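Local coordinates for protein molinate hydrolase (Gulosibacter molinativorax, PDB 4UB9) that hydrolyses the thiocarbamate herbicide molinate, probably at a zinc site like that of other amidohydrolase-family enzymes, at residues T306-I311 against G351-E356; R254-T259 against T283-G288; E327-T332 against A347-R352. All blocks are in the same frame, centred on the assembly; numbering follows the deposited sequence.

Contact 1: residues T306-I311 against G351-E356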
ATOM      1  N   THR A 306      28.016  -0.412   5.184  1.00 32.88           N
ATOM      2  CA  THR A 306      28.214   0.746   6.050  1.00 34.29           C
ATOM      3  C   THR A 306      27.466   1.999   5.659  1.00 32.37           C
ATOM      4  O   THR A 306      28.010   3.086   5.690  1.00 34.99           O
ATOM      5  CB  THR A 306      29.714   1.103   6.156  1.00 33.23           C
ATOM      6  OG1 THR A 306      30.231   1.464   4.884  1.00 31.98           O
ATOM      7  CG2 THR A 306      30.470  -0.067   6.689  1.00 32.40           C
ATOM      8  N   GLY A 307      26.207   1.846   5.296  1.00 31.88           N
ATOM      9  CA  GLY A 307      25.370   3.025   5.061  1.00 33.47           C
ATOM     10  C   GLY A 307      25.770   3.806   3.824  1.00 32.41           C
ATOM     11  O   GLY A 307      25.490   4.991   3.689  1.00 29.52           O
ATOM     12  N   GLN A 308      26.481   3.116   2.948  1.00 29.03           N
ATOM     13  CA  GLN A 308      27.058   3.671   1.732  1.00 30.86           C
ATOM     14  C   GLN A 308      28.017   4.806   2.008  1.00 31.78           C
ATOM     15  O   GLN A 308      28.193   5.669   1.205  1.00 30.97           O
ATOM     16  CB  GLN A 308      25.979   4.109   0.771  1.00 32.07           C
ATOM     17  CG  GLN A 308      25.323   2.933   0.070  1.00 31.29           C
ATOM     18  CD  GLN A 308      26.226   2.245  -0.919  1.00 31.24           C
ATOM     19  OE1 GLN A 308      26.243   1.009  -1.028  1.00 35.14           O
ATOM     20  NE2 GLN A 308      26.968   3.027  -1.659  1.00 30.19           N
ATOM     21  N   ALA A 309      28.686   4.737   3.146  1.00 34.14           N
ATOM     22  CA  ALA A 309      29.740   5.676   3.491  1.00 35.40           C
ATOM     23  C   ALA A 309      31.046   4.907   3.592  1.00 31.62           C
ATOM     24  O   ALA A 309      31.068   3.778   4.047  1.00 34.41           O
ATOM     25  CB  ALA A 309      29.412   6.369   4.798  1.00 35.23           C
ATOM     26  N   PRO A 310      32.129   5.478   3.077  1.00 33.04           N
ATOM     27  CA  PRO A 310      33.397   4.727   3.029  1.00 29.17           C
ATOM     28  C   PRO A 310      34.038   4.513   4.385  1.00 29.42           C
ATOM     29  O   PRO A 310      34.051   5.385   5.220  1.00 29.01           O
ATOM     30  CB  PRO A 310      34.292   5.585   2.128  1.00 28.62           C
ATOM     31  CG  PRO A 310      33.762   6.960   2.267  1.00 34.09           C
ATOM     32  CD  PRO A 310      32.262   6.849   2.534  1.00 32.76           C
ATOM     33  N   ILE A 311      34.582   3.326   4.571  1.00 31.80           N
ATOM     34  CA  ILE A 311      35.212   2.978   5.814  1.00 33.95           C
ATOM     35  C   ILE A 311      36.484   3.824   6.002  1.00 36.84           C
ATOM     36  O   ILE A 311      37.319   3.839   5.138  1.00 34.49           O
ATOM     37  CB  ILE A 311      35.593   1.509   5.866  1.00 36.86           C
ATOM     38  CG1 ILE A 311      34.341   0.652   5.841  1.00 41.16           C
ATOM     39  CG2 ILE A 311      36.374   1.232   7.138  1.00 39.26           C
ATOM     40  CD1 ILE A 311      34.622  -0.835   5.857  1.00 40.42           C
ATOM     41  N   GLY A 351      27.012  -3.103  -3.632  1.00 35.01           N
ATOM     42  CA  GLY A 351      27.490  -2.246  -4.672  1.00 33.73           C
ATOM     43  C   GLY A 351      27.994  -0.906  -4.215  1.00 37.80           C
ATOM     44  O   GLY A 351      28.039  -0.583  -3.004  1.00 35.72           O
ATOM     45  N   ARG A 352      28.398  -0.121  -5.221  1.00 41.01           N
ATOM     46  CA  ARG A 352      28.922   1.253  -5.060  1.00 41.97           C
ATOM     47  C   ARG A 352      29.995   1.296  -3.928  1.00 39.44           C
ATOM     48  O   ARG A 352      30.970   0.563  -3.973  1.00 36.23           O
ATOM     49  CB  ARG A 352      27.785   2.289  -4.835  1.00 47.88           C
ATOM     50  CG  ARG A 352      26.731   2.404  -5.928  1.00 59.09           C
ATOM     51  CD  ARG A 352      25.692   1.283  -5.798  1.00 71.20           C
ATOM     52  NE  ARG A 352      24.744   1.202  -6.911  1.00 73.79           N
ATOM     53  CZ  ARG A 352      23.429   1.441  -6.823  1.00 77.27           C
ATOM     54  NH1 ARG A 352      22.861   1.761  -5.665  1.00 71.11           N
ATOM     55  NH2 ARG A 352      22.665   1.341  -7.916  1.00 72.50           N
ATOM     56  N   VAL A 353      29.761   2.110  -2.902  1.00 35.36           N
ATOM     57  CA  VAL A 353      30.719   2.302  -1.821  1.00 34.68           C
ATOM     58  C   VAL A 353      31.025   1.043  -1.049  1.00 32.77           C
ATOM     59  O   VAL A 353      32.143   0.858  -0.585  1.00 32.13           O
ATOM     60  CB  VAL A 353      30.246   3.416  -0.869  1.00 38.85           C
ATOM     61  CG1 VAL A 353      31.146   3.510   0.349  1.00 35.58           C
ATOM     62  CG2 VAL A 353      30.209   4.757  -1.621  1.00 35.98           C
ATOM     63  N   HIS A 354      30.073   0.130  -0.962  1.00 30.38           N
ATOM     64  CA  HIS A 354      30.351  -1.121  -0.258  1.00 31.13           C
ATOM     65  C   HIS A 354      31.268  -2.033  -1.032  1.00 32.99           C
ATOM     66  O   HIS A 354      31.994  -2.871  -0.455  1.00 31.84           O
ATOM     67  CB  HIS A 354      29.077  -1.876   0.089  1.00 31.84           C
ATOM     68  CG  HIS A 354      28.171  -1.106   0.980  1.00 34.43           C
ATOM     69  ND1 HIS A 354      26.878  -1.495   1.234  1.00 35.54           N
ATOM     70  CD2 HIS A 354      28.327   0.091   1.595  1.00 35.14           C
ATOM     71  CE1 HIS A 354      26.295  -0.602   2.011  1.00 31.78           C
ATOM     72  NE2 HIS A 354      27.151   0.374   2.233  1.00 32.51           N
ATOM     73  N   HIS A 355      31.209  -1.894  -2.344  1.00 33.20           N
ATOM     74  CA  HIS A 355      32.125  -2.617  -3.227  1.00 35.09           C
ATOM     75  C   HIS A 355      33.537  -2.088  -2.972  1.00 32.74           C
ATOM     76  O   HIS A 355      34.472  -2.873  -2.820  1.00 36.09           O
ATOM     77  CB  HIS A 355      31.702  -2.448  -4.708  1.00 34.82           C
ATOM     78  CG  HIS A 355      32.790  -2.722  -5.698  1.00 34.70           C
ATOM     79  ND1 HIS A 355      33.111  -4.003  -6.126  1.00 36.99           N
ATOM     80  CD2 HIS A 355      33.653  -1.893  -6.318  1.00 33.33           C
ATOM     81  CE1 HIS A 355      34.122  -3.948  -6.973  1.00 33.19           C
ATOM     82  NE2 HIS A 355      34.470  -2.680  -7.104  1.00 36.42           N
ATOM     83  N   GLU A 356      33.674  -0.775  -2.971  1.00 33.72           N
ATOM     84  CA  GLU A 356      34.976  -0.121  -2.705  1.00 37.75           C
ATOM     85  C   GLU A 356      35.533  -0.432  -1.337  1.00 33.38           C
ATOM     86  O   GLU A 356      36.738  -0.538  -1.162  1.00 39.11           O
ATOM     87  CB  GLU A 356      34.859   1.382  -2.859  1.00 43.26           C
ATOM     88  CG  GLU A 356      34.685   1.806  -4.317  1.00 51.24           C
ATOM     89  CD  GLU A 356      33.994   3.164  -4.474  1.00 57.67           C
ATOM     90  OE1 GLU A 356      33.856   3.904  -3.487  1.00 60.84           O
ATOM     91  OE2 GLU A 356      33.575   3.490  -5.604  1.00 65.11           O
TER
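NE2 of H354 accepts a hydrogen bond from Q308 N, in the turn at 306-311, at 2.9 Å, bent to 142° at the hydrogen. Q308 N lies slightly out of the imidazole plane. At the other end of the ring, ND1 is bonded to the carbonyl of F349, so both nitrogens are engaged and the ring cannot easily turn. Its faces are lined too: the amide group of Q308 lies over one, with the planes 35° apart, and T306 N sits over the opposite one, 3.2 Å from H354 NE2.

The turn carries its own brace. A309 N bonds to T306 O, and the hydroxyl of T306 donates to A309 O, with OG1 and that oxygen 2.6 Å apart. Beyond the turn, V353 presses one methyl against the backbone: CG1, anti to its own N (chi1 173°), comes within 3.5 Å of P310 N and 4.1 Å of P310 CD.

R352, the N-cap residue of helix 353-363, turns its guanidinium away to D348. The loop leading from strand 299-301 to helix 313-322 thus lies across the first turn of helix 353-363, whose N357 and R360 bind the backbone of I311, while L286 of helix 286-294 packs against T306 and A309.

Contact 2: residues R254-T259 against T283-G288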
ATOM      1  N   ARG A 254      20.654   3.843   3.859  1.00 34.75           N
ATOM      2  CA  ARG A 254      21.332   5.084   4.213  1.00 38.22           C
ATOM      3  C   ARG A 254      20.716   5.801   5.393  1.00 37.62           C
ATOM      4  O   ARG A 254      20.852   6.999   5.541  1.00 40.67           O
ATOM      5  CB  ARG A 254      21.324   6.022   2.995  1.00 42.90           C
ATOM      6  CG  ARG A 254      22.313   5.603   1.900  1.00 50.50           C
ATOM      7  CD  ARG A 254      21.697   5.368   0.512  1.00 52.91           C
ATOM      8  NE  ARG A 254      22.381   6.175  -0.492  1.00 55.62           N
ATOM      9  CZ  ARG A 254      22.902   5.746  -1.636  1.00 58.03           C
ATOM     10  NH1 ARG A 254      22.812   4.488  -2.023  1.00 71.90           N
ATOM     11  NH2 ARG A 254      23.493   6.602  -2.435  1.00 59.80           N
ATOM     12  N   ALA A 255      20.020   5.071   6.241  1.00 33.71           N
ATOM     13  CA  ALA A 255      19.398   5.686   7.440  1.00 29.87           C
ATOM     14  C   ALA A 255      19.451   4.727   8.640  1.00 28.76           C
ATOM     15  O   ALA A 255      18.428   4.354   9.173  1.00 24.76           O
ATOM     16  CB  ALA A 255      17.958   6.054   7.147  1.00 30.56           C
ATOM     17  N   PRO A 256      20.647   4.306   9.036  1.00 26.34           N
ATOM     18  CA  PRO A 256      20.777   3.332  10.090  1.00 27.66           C
ATOM     19  C   PRO A 256      20.622   3.886  11.502  1.00 27.75           C
ATOM     20  O   PRO A 256      20.797   5.096  11.771  1.00 26.65           O
ATOM     21  CB  PRO A 256      22.211   2.828   9.899  1.00 29.08           C
ATOM     22  CG  PRO A 256      22.934   4.058   9.476  1.00 30.07           C
ATOM     23  CD  PRO A 256      21.963   4.759   8.543  1.00 29.03           C
ATOM     24  N   TYR A 257      20.278   2.972  12.387  1.00 30.42           N
ATOM     25  CA  TYR A 257      20.044   3.240  13.815  1.00 31.15           C
ATOM     26  C   TYR A 257      20.807   2.234  14.648  1.00 32.99           C
ATOM     27  O   TYR A 257      21.266   1.188  14.153  1.00 40.16           O
ATOM     28  CB  TYR A 257      18.586   3.030  14.151  1.00 31.96           C
ATOM     29  CG  TYR A 257      17.628   3.946  13.465  1.00 32.73           C
ATOM     30  CD1 TYR A 257      17.284   5.169  14.013  1.00 31.61           C
ATOM     31  CD2 TYR A 257      17.016   3.573  12.277  1.00 34.50           C
ATOM     32  CE1 TYR A 257      16.378   6.009  13.370  1.00 33.66           C
ATOM     33  CE2 TYR A 257      16.094   4.411  11.635  1.00 32.51           C
ATOM     34  CZ  TYR A 257      15.800   5.632  12.178  1.00 32.33           C
ATOM     35  OH  TYR A 257      14.886   6.429  11.564  1.00 30.83           O
ATOM     36  N   PHE A 258      20.950   2.543  15.923  1.00 31.19           N
ATOM     37  CA  PHE A 258      21.395   1.559  16.913  1.00 29.61           C
ATOM     38  C   PHE A 258      20.205   0.937  17.587  1.00 26.69           C
ATOM     39  O   PHE A 258      19.243   1.595  17.940  1.00 28.17           O
ATOM     40  CB  PHE A 258      22.318   2.206  17.945  1.00 30.43           C
ATOM     41  CG  PHE A 258      23.717   2.338  17.468  1.00 31.36           C
ATOM     42  CD1 PHE A 258      24.053   3.295  16.543  1.00 31.53           C
ATOM     43  CD2 PHE A 258      24.717   1.521  17.984  1.00 35.86           C
ATOM     44  CE1 PHE A 258      25.346   3.425  16.101  1.00 32.58           C
ATOM     45  CE2 PHE A 258      26.012   1.626  17.541  1.00 34.69           C
ATOM     46  CZ  PHE A 258      26.328   2.575  16.589  1.00 35.31           C
ATOM     47  N   THR A 259      20.253  -0.360  17.754  1.00 26.74           N
ATOM     48  CA  THR A 259      19.144  -1.086  18.415  1.00 28.29           C
ATOM     49  C   THR A 259      19.054  -0.847  19.912  1.00 27.93           C
ATOM     50  O   THR A 259      17.960  -0.827  20.508  1.00 29.98           O
ATOM     51  CB  THR A 259      19.327  -2.610  18.178  1.00 29.36           C
ATOM     52  OG1 THR A 259      19.305  -2.846  16.783  1.00 33.13           O
ATOM     53  CG2 THR A 259      18.235  -3.424  18.829  1.00 30.25           C
ATOM     54  N   THR A 283      25.943  -5.283  11.733  1.00 34.65           N
ATOM     55  CA  THR A 283      26.178  -3.838  11.676  1.00 35.76           C
ATOM     56  C   THR A 283      25.913  -3.268  10.310  1.00 33.00           C
ATOM     57  O   THR A 283      26.161  -3.893   9.325  1.00 37.78           O
ATOM     58  CB  THR A 283      27.584  -3.403  12.165  1.00 35.61           C
ATOM     59  OG1 THR A 283      28.599  -3.940  11.315  1.00 35.07           O
ATOM     60  CG2 THR A 283      27.823  -3.846  13.570  1.00 35.93           C
ATOM     61  N   THR A 284      25.377  -2.071  10.289  1.00 31.42           N
ATOM     62  CA  THR A 284      24.810  -1.505   9.106  1.00 33.06           C
ATOM     63  C   THR A 284      25.350  -0.105   8.827  1.00 28.52           C
ATOM     64  O   THR A 284      24.885   0.581   7.959  1.00 27.75           O
ATOM     65  CB  THR A 284      23.276  -1.646   9.235  1.00 35.85           C
ATOM     66  OG1 THR A 284      22.861  -2.765   8.467  1.00 41.25           O
ATOM     67  CG2 THR A 284      22.523  -0.466   8.825  1.00 34.91           C
ATOM     68  N   SER A 285      26.330   0.301   9.609  1.00 30.80           N
ATOM     69  CA  SER A 285      26.859   1.687   9.569  1.00 30.14           C
ATOM     70  C   SER A 285      28.282   1.729  10.044  1.00 28.44           C
ATOM     71  O   SER A 285      28.761   0.793  10.679  1.00 26.00           O
ATOM     72  CB  SER A 285      26.056   2.624  10.510  1.00 33.78           C
ATOM     73  OG  SER A 285      26.192   2.203  11.849  1.00 36.63           O
ATOM     74  N   LEU A 286      28.969   2.830   9.749  1.00 28.51           N
ATOM     75  CA  LEU A 286      30.380   3.003  10.190  1.00 30.48           C
ATOM     76  C   LEU A 286      30.490   2.988  11.716  1.00 32.14           C
ATOM     77  O   LEU A 286      31.352   2.364  12.284  1.00 30.05           O
ATOM     78  CB  LEU A 286      30.932   4.308   9.694  1.00 31.75           C
ATOM     79  CG  LEU A 286      31.123   4.416   8.183  1.00 36.92           C
ATOM     80  CD1 LEU A 286      31.677   5.804   7.777  1.00 39.33           C
ATOM     81  CD2 LEU A 286      32.035   3.320   7.688  1.00 36.07           C
ATOM     82  N   GLU A 287      29.575   3.684  12.369  1.00 32.95           N
ATOM     83  CA  GLU A 287      29.570   3.730  13.822  1.00 31.20           C
ATOM     84  C   GLU A 287      29.205   2.391  14.424  1.00 29.06           C
ATOM     85  O   GLU A 287      29.725   2.004  15.466  1.00 29.24           O
ATOM     86  CB  GLU A 287      28.639   4.820  14.336  1.00 31.84           C
ATOM     87  CG  GLU A 287      29.294   6.194  14.289  1.00 35.49           C
ATOM     88  CD  GLU A 287      30.628   6.235  15.069  1.00 39.20           C
ATOM     89  OE1 GLU A 287      30.692   6.021  16.309  1.00 44.28           O
ATOM     90  OE2 GLU A 287      31.651   6.449  14.424  1.00 38.93           O
ATOM     91  N   GLY A 288      28.364   1.661  13.733  1.00 26.94           N
ATOM     92  CA  GLY A 288      28.048   0.314  14.161  1.00 27.23           C
ATOM     93  C   GLY A 288      29.265  -0.581  14.088  1.00 27.21           C
ATOM     94  O   GLY A 288      29.560  -1.354  14.990  1.00 30.49           O
TER
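This is buried, largely apolar packing without a hydrogen bond across it: the loop that precedes helix 262-275 lies along the turn joining strand 279-282 to helix 286-294. P256 and F258 do the touching from the loop side. The proline ring lies against two consecutive side chains, CB meeting T284 CG2 at 3.5 Å, tighter than usual for two carbons, while CG rests 3.6 Å from S285 CB.

Two residues on, F258 brings its ring end-on to the helix start. CZ stands 3.6 Å from the carbonyl carbon of E287, and E287 O lies in the ring plane at its edge, so C-H bonds rather than the pi face meet the peptide. CB of E287 adds an aliphatic contact 3.9 Å from CZ. The carboxylate further along leaves this packing for R263 and S261 of the second subunit.

S285 serves both sides. While its CB supports the proline, its OG, held between the backbone N and the carbonyl carbon (chi1 63°), accepts from G288 N at 2.9 Å and so N-caps the helix.

Across the loop, Y257 meets Y257 and R214 of the second subunit, so the packing backs a subunit interface. T284 lies two residues past H282, the zinc ligand that ends strand 279-282, and its side chain lies about 6 Å from a bound zinc; a strand-to-helix turn beside a metal ligand at the C-terminal end of a strand is characteristic of the TIM-barrel amidohydrolases.

Contact 3: residues E327-T332 against A347-R352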
ATOM      1  N   GLU A 327      33.369 -10.801   8.292  1.00 35.33           N
ATOM      2  CA  GLU A 327      32.764 -11.412   7.119  1.00 34.71           C
ATOM      3  C   GLU A 327      32.221 -10.329   6.253  1.00 31.86           C
ATOM      4  O   GLU A 327      31.783  -9.297   6.728  1.00 33.78           O
ATOM      5  CB  GLU A 327      31.805 -12.618   7.331  1.00 38.97           C
ATOM      6  CG  GLU A 327      30.352 -12.382   7.527  1.00 44.80           C
ATOM      7  CD  GLU A 327      29.475 -12.326   6.283  1.00 42.38           C
ATOM      8  OE1 GLU A 327      28.829 -13.330   5.910  1.00 38.75           O
ATOM      9  OE2 GLU A 327      29.349 -11.220   5.762  1.00 42.87           O
ATOM     10  N   VAL A 328      32.296 -10.571   4.960  1.00 32.80           N
ATOM     11  CA  VAL A 328      31.820  -9.614   3.958  1.00 31.80           C
ATOM     12  C   VAL A 328      31.054 -10.376   2.923  1.00 28.60           C
ATOM     13  O   VAL A 328      31.199 -11.595   2.810  1.00 25.20           O
ATOM     14  CB  VAL A 328      32.934  -8.846   3.278  1.00 33.35           C
ATOM     15  CG1 VAL A 328      33.766  -8.117   4.315  1.00 36.82           C
ATOM     16  CG2 VAL A 328      33.804  -9.785   2.488  1.00 34.98           C
ATOM     17  N   GLN A 329      30.142  -9.662   2.277  1.00 29.44           N
ATOM     18  CA  GLN A 329      29.154 -10.289   1.358  1.00 34.80           C
ATOM     19  C   GLN A 329      29.150  -9.496   0.082  1.00 35.91           C
ATOM     20  O   GLN A 329      28.474  -8.478  -0.021  1.00 37.05           O
ATOM     21  CB  GLN A 329      27.760 -10.343   1.949  1.00 35.07           C
ATOM     22  CG  GLN A 329      27.717 -11.336   3.095  1.00 41.49           C
ATOM     23  CD  GLN A 329      26.418 -11.345   3.860  1.00 41.37           C
ATOM     24  OE1 GLN A 329      25.383 -10.907   3.368  1.00 46.79           O
ATOM     25  NE2 GLN A 329      26.467 -11.873   5.048  1.00 41.02           N
ATOM     26  N   PRO A 330      29.996  -9.913  -0.858  1.00 36.64           N
ATOM     27  CA  PRO A 330      30.145  -9.191  -2.070  1.00 36.24           C
ATOM     28  C   PRO A 330      29.288  -9.755  -3.175  1.00 34.02           C
ATOM     29  O   PRO A 330      28.666 -10.805  -3.086  1.00 37.40           O
ATOM     30  CB  PRO A 330      31.602  -9.429  -2.393  1.00 32.49           C
ATOM     31  CG  PRO A 330      31.759 -10.864  -2.025  1.00 35.64           C
ATOM     32  CD  PRO A 330      30.970 -11.017  -0.765  1.00 35.64           C
ATOM     33  N   THR A 331      29.372  -9.037  -4.251  1.00 35.76           N
ATOM     34  CA  THR A 331      28.614  -9.280  -5.407  1.00 38.85           C
ATOM     35  C   THR A 331      29.618  -9.283  -6.578  1.00 39.10           C
ATOM     36  O   THR A 331      30.591  -8.540  -6.569  1.00 35.90           O
ATOM     37  CB  THR A 331      27.608  -8.150  -5.455  1.00 42.06           C
ATOM     38  OG1 THR A 331      26.420  -8.594  -6.096  1.00 59.60           O
ATOM     39  CG2 THR A 331      28.194  -6.966  -6.043  1.00 37.79           C
ATOM     40  N   THR A 332      29.439 -10.188  -7.529  1.00 39.67           N
ATOM     41  CA  THR A 332      30.330 -10.248  -8.686  1.00 34.34           C
ATOM     42  C   THR A 332      30.090  -9.060  -9.576  1.00 36.79           C
ATOM     43  O   THR A 332      29.070  -8.374  -9.493  1.00 37.99           O
ATOM     44  CB  THR A 332      30.119 -11.500  -9.533  1.00 31.99           C
ATOM     45  OG1 THR A 332      28.791 -11.519 -10.053  1.00 33.53           O
ATOM     46  CG2 THR A 332      30.353 -12.752  -8.743  1.00 35.34           C
ATOM     47  N   ALA A 347      20.614  -3.149  -4.634  1.00 38.60           N
ATOM     48  CA  ALA A 347      21.854  -2.804  -5.330  1.00 36.97           C
ATOM     49  C   ALA A 347      22.893  -2.195  -4.398  1.00 37.28           C
ATOM     50  O   ALA A 347      24.096  -2.405  -4.567  1.00 39.28           O
ATOM     51  CB  ALA A 347      21.566  -1.822  -6.443  1.00 35.17           C
ATOM     52  N   ASP A 348      22.394  -1.471  -3.406  1.00 37.70           N
ATOM     53  CA  ASP A 348      23.198  -0.886  -2.329  1.00 40.02           C
ATOM     54  C   ASP A 348      23.791  -1.859  -1.310  1.00 38.55           C
ATOM     55  O   ASP A 348      24.606  -1.457  -0.486  1.00 37.38           O
ATOM     56  CB  ASP A 348      22.357   0.107  -1.535  1.00 44.28           C
ATOM     57  CG  ASP A 348      22.384   1.486  -2.124  1.00 47.08           C
ATOM     58  OD1 ASP A 348      23.110   1.697  -3.120  1.00 44.70           O
ATOM     59  OD2 ASP A 348      21.661   2.357  -1.583  1.00 50.29           O
ATOM     60  N   PHE A 349      23.331  -3.094  -1.338  1.00 35.81           N
ATOM     61  CA  PHE A 349      23.737  -4.112  -0.374  1.00 38.22           C
ATOM     62  C   PHE A 349      25.241  -4.325  -0.495  1.00 35.10           C
ATOM     63  O   PHE A 349      25.965  -4.169   0.483  1.00 36.26           O
ATOM     64  CB  PHE A 349      22.941  -5.368  -0.668  1.00 41.44           C
ATOM     65  CG  PHE A 349      22.937  -6.409   0.407  1.00 47.86           C
ATOM     66  CD1 PHE A 349      24.102  -7.091   0.765  1.00 55.23           C
ATOM     67  CD2 PHE A 349      21.718  -6.829   0.968  1.00 56.94           C
ATOM     68  CE1 PHE A 349      24.070  -8.120   1.718  1.00 65.70           C
ATOM     69  CE2 PHE A 349      21.674  -7.847   1.927  1.00 61.92           C
ATOM     70  CZ  PHE A 349      22.851  -8.494   2.310  1.00 70.57           C
ATOM     71  N   SER A 350      25.721  -4.585  -1.705  1.00 36.19           N
ATOM     72  CA  SER A 350      27.161  -4.839  -1.978  1.00 33.58           C
ATOM     73  C   SER A 350      27.803  -3.988  -3.051  1.00 34.49           C
ATOM     74  O   SER A 350      29.003  -4.092  -3.297  1.00 31.89           O
ATOM     75  CB  SER A 350      27.343  -6.265  -2.400  1.00 35.66           C
ATOM     76  OG  SER A 350      26.706  -7.127  -1.462  1.00 34.85           O
ATOM     77  N   GLY A 351      27.012  -3.103  -3.632  1.00 35.01           N
ATOM     78  CA  GLY A 351      27.490  -2.246  -4.672  1.00 33.73           C
ATOM     79  C   GLY A 351      27.994  -0.906  -4.215  1.00 37.80           C
ATOM     80  O   GLY A 351      28.039  -0.583  -3.004  1.00 35.72           O
ATOM     81  N   ARG A 352      28.398  -0.121  -5.221  1.00 41.01           N
ATOM     82  CA  ARG A 352      28.922   1.253  -5.060  1.00 41.97           C
ATOM     83  C   ARG A 352      29.995   1.296  -3.928  1.00 39.44           C
ATOM     84  O   ARG A 352      30.970   0.563  -3.973  1.00 36.23           O
ATOM     85  CB  ARG A 352      27.785   2.289  -4.835  1.00 47.88           C
ATOM     86  CG  ARG A 352      26.731   2.404  -5.928  1.00 59.09           C
ATOM     87  CD  ARG A 352      25.692   1.283  -5.798  1.00 71.20           C
ATOM     88  NE  ARG A 352      24.744   1.202  -6.911  1.00 73.79           N
ATOM     89  CZ  ARG A 352      23.429   1.441  -6.823  1.00 77.27           C
ATOM     90  NH1 ARG A 352      22.861   1.761  -5.665  1.00 71.11           N
ATOM     91  NH2 ARG A 352      22.665   1.341  -7.916  1.00 72.50           N
TER
HETATM   92  O   HOH W   1      27.798  -5.808   1.865  1.00 30.00           O
HETATM   93  O   HOH W   2      30.606  -6.162  -3.730  1.00 30.00           O
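S350 and Q329 make the direct bond: the serine hydroxyl donates to Q329 O, OG to O 2.7 Å, approaching 25° out of the carbonyl plane. OG stands anti to the serine's own carbonyl carbon (chi1 -51°), which puts it in front of that oxygen and lets CB rest 3.6 Å from T331 CB. Alongside, the side-chain amide of Q329 meets the rim of the F349 ring. OE1 lies in the ring plane, 3.5 Å from CE1, where a carbonyl oxygen faces the slightly positive C-H edge. A water bridges the two segments, accepting from T331 N and donating to S350 O at 2.7 Å.

Segment 327-332 begins on strand 326-328 and runs on past its C-terminal end; in this TIM-barrel family such post-strand residues line the active-site end, and the Q329 side chain is about 4 Å from that of the zinc ligand H302. From helix 347-350, F349 brings its side chain to about 6 Å from a bound zinc.

What sets the Q329 amide is E327, two residues back. NE2 donates to E327 OE1 at 2.9 Å, nearly straight at 164°, with a weaker bond to OE2. E327 OE2 in turn is bonded to the backbone N of H302. A leucine in place of Q329 would probably leave E327 OE1 without its amide donor, the carboxylate then held less firmly by H302 N, and take the oxygen from the F349 edge.

Just past helix 347-350, R352 NH1 reaches back to D348 OD1 at 2.6 Å, closing the segment on itself, while the other oxygen of D348 pairs with R254.

How the contacts relate
Contacts 1 and 3 are nearly one site, their centres 8 Å apart; contact 2 stands 13 Å from the first and 16 Å from the third. Along the chain contact 2 closes before 306-311 and then 327-332 open the other two, which end together on 347-356, sharing G351 and R352 where helix 347-350 passes into helix 353-363. Among the ties to contact 2 are a salt bridge from R254 NH1 to D348 OD2 (2.5 Å) and L286 packed against P310. All lie within the amidohydrolase range, on one side of the chain's centre. Contacts 1 and 2 also touch the second subunit, so the packing appears to extend from near the zinc to that interface.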